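Side-chain contact in CaaX farnesyltransferase beta subunit Ram1 (Aspergillus fumigatus, PDB 4L9P), which probably works as the peptide-binding, zinc-dependent half of a heterodimer that transfers a farnesyl group to the cysteine near the C-terminus of target proteins: residues B[286-289]-B[290-294]. Residues are numbered along the deposited sequence; the frame is centred on the assembly and turned at random.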
loop_
_atom_site.group_PDB
_atom_site.type_symbol
_atom_site.label_atom_id
_atom_site.label_comp_id
_atom_site.label_asym_id
_atom_site.label_seq_id
_atom_site.Cartn_x
_atom_site.Cartn_y
_atom_site.Cartn_z
ATOM N N ASP B 286 -19.233 -3.790 -9.687
ATOM C CA ASP B 286 -19.223 -4.895 -10.668
ATOM C C ASP B 286 -17.819 -5.174 -11.135
ATOM O O ASP B 286 -17.125 -4.270 -11.588
ATOM C CB ASP B 286 -20.087 -4.500 -11.845
ATOM C CG ASP B 286 -21.532 -4.872 -11.687
ATOM O OD1 ASP B 286 -21.866 -5.654 -10.792
ATOM O OD2 ASP B 286 -22.329 -4.383 -12.533
ATOM N N GLY B 287 -17.367 -6.421 -10.991
ATOM C CA GLY B 287 -16.055 -6.849 -11.458
ATOM C C GLY B 287 -14.966 -6.446 -10.476
ATOM O O GLY B 287 -13.787 -6.799 -10.688
ATOM N N LEU B 288 -15.307 -5.736 -9.403
ATOM C CA LEU B 288 -14.275 -5.188 -8.488
ATOM C C LEU B 288 -13.592 -6.231 -7.574
ATOM O O LEU B 288 -12.381 -6.328 -7.570
ATOM C CB LEU B 288 -14.869 -4.061 -7.635
ATOM C CG LEU B 288 -13.897 -3.421 -6.620
ATOM C CD1 LEU B 288 -12.609 -2.888 -7.310
ATOM C CD2 LEU B 288 -14.651 -2.305 -5.925
ATOM N N PRO B 289 -14.357 -7.083 -6.878
ATOM C CA PRO B 289 -13.613 -8.069 -6.067
ATOM C C PRO B 289 -12.838 -9.061 -6.967
ATOM O O PRO B 289 -11.794 -9.554 -6.534
ATOM C CB PRO B 289 -14.710 -8.768 -5.211
ATOM C CG PRO B 289 -15.991 -8.586 -6.047
ATOM C CD PRO B 289 -15.826 -7.207 -6.752
ATOM N N GLU B 290 -13.369 -9.383 -8.149
ATOM C CA GLU B 290 -12.619 -10.227 -9.075
ATOM C C GLU B 290 -11.285 -9.549 -9.483
ATOM O O GLU B 290 -10.230 -10.228 -9.522
ATOM C CB GLU B 290 -13.461 -10.511 -10.322
ATOM C CG GLU B 290 -14.744 -11.288 -10.000
ATOM C CD GLU B 290 -15.942 -10.429 -9.707
ATOM O OE1 GLU B 290 -15.815 -9.236 -9.441
ATOM O OE2 GLU B 290 -17.074 -10.970 -9.751
ATOM N N TYR B 291 -11.308 -8.242 -9.741
ATOM C CA TYR B 291 -10.102 -7.503 -10.055
ATOM C C TYR B 291 -9.139 -7.602 -8.859
ATOM O O TYR B 291 -7.934 -7.861 -9.022
ATOM C CB TYR B 291 -10.475 -6.059 -10.342
ATOM C CG TYR B 291 -9.312 -5.099 -10.291
ATOM C CD1 TYR B 291 -8.422 -4.997 -11.343
ATOM C CD2 TYR B 291 -9.090 -4.329 -9.164
ATOM C CE1 TYR B 291 -7.348 -4.096 -11.318
ATOM C CE2 TYR B 291 -8.064 -3.455 -9.088
ATOM C CZ TYR B 291 -7.155 -3.343 -10.113
ATOM O OH TYR B 291 -6.178 -2.386 -10.019
ATOM N N LEU B 292 -9.653 -7.402 -7.648
ATOM C CA LEU B 292 -8.730 -7.452 -6.503
ATOM C C LEU B 292 -8.148 -8.870 -6.326
ATOM O O LEU B 292 -6.962 -9.028 -6.004
ATOM C CB LEU B 292 -9.461 -7.029 -5.231
ATOM C CG LEU B 292 -9.993 -5.586 -5.278
ATOM C CD1 LEU B 292 -10.916 -5.236 -4.070
ATOM C CD2 LEU B 292 -8.795 -4.581 -5.334
ATOM N N SER B 293 -8.957 -9.933 -6.556
ATOM C CA SER B 293 -8.420 -11.290 -6.479
ATOM C C SER B 293 -7.241 -11.471 -7.472
ATOM O O SER B 293 -6.271 -12.198 -7.182
ATOM C CB SER B 293 -9.535 -12.249 -6.876
ATOM O OG SER B 293 -9.009 -13.576 -7.041
ATOM N N ARG B 294 -7.350 -10.848 -8.671
ATOM C CA ARG B 294 -6.299 -10.945 -9.670
ATOM C C ARG B 294 -5.037 -10.155 -9.283
ATOM O O ARG B 294 -4.012 -10.247 -10.009
ATOM C CB ARG B 294 -6.828 -10.431 -10.999
ATOM C CG ARG B 294 -7.942 -11.352 -11.598
ATOM C CD ARG B 294 -8.202 -11.116 -13.084
ATOM N NE ARG B 294 -8.421 -9.717 -13.332
ATOM C CZ ARG B 294 -9.609 -9.093 -13.356
ATOM N NH1 ARG B 294 -10.729 -9.714 -13.062
ATOM N NH2 ARG B 294 -9.647 -7.792 -13.642
HETATM O O HOH W 1 -13.309 -8.251 -13.056
HETATM O O HOH W 2 -18.613 -8.538 -9.510
#
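Gly-287 and Glu-290 meet at the start of the short helix 288-293 of the prenyltransferase alpha-alpha toroid, where the carboxylate of Glu-290 reaches the N-cap glycine through a water. The arrangement resembles the N-H to side-chain half of a capping box but is not one. The Glu-290 chain keeps CG anti to its carbonyl carbon and then bends at chi2 (91°), which turns the carboxylate back over the glycine, OE1 standing 3.1 Å from Gly-287 CA. The water bridges the pair, accepting from Gly-287 N at 2.9 Å and donating to Glu-290 OE1. Gly-287 O points up the helix and accepts Tyr-291 N at 3.0 Å, with the donor tilted 26° from the carbonyl plane; a second water links it to Arg-294 NH1.

Leu-288 O receives Leu-292 N in a straighter bond (2.9 Å), while Leu-288 CD1 packs loosely against Tyr-291 CD2 and Leu-292 CG; all three side chains lie against helix 251-263, and both leucines also touch helix 312-323, away from the annotated sites. Pro-289, with no N-H to give, suits the first turn. Its ring runs alongside the Glu-290 chain, CD 3.4 Å from OE1, and its carbonyl takes Ser-293 N. The Ser-293 hydroxyl bonds to Lys-230 of the alpha subunit, so the far end of the helix reaches the heterodimer interface. The carboxylate near the amino end probably interacts favourably with the helix dipole, while water mediates its link to the cap.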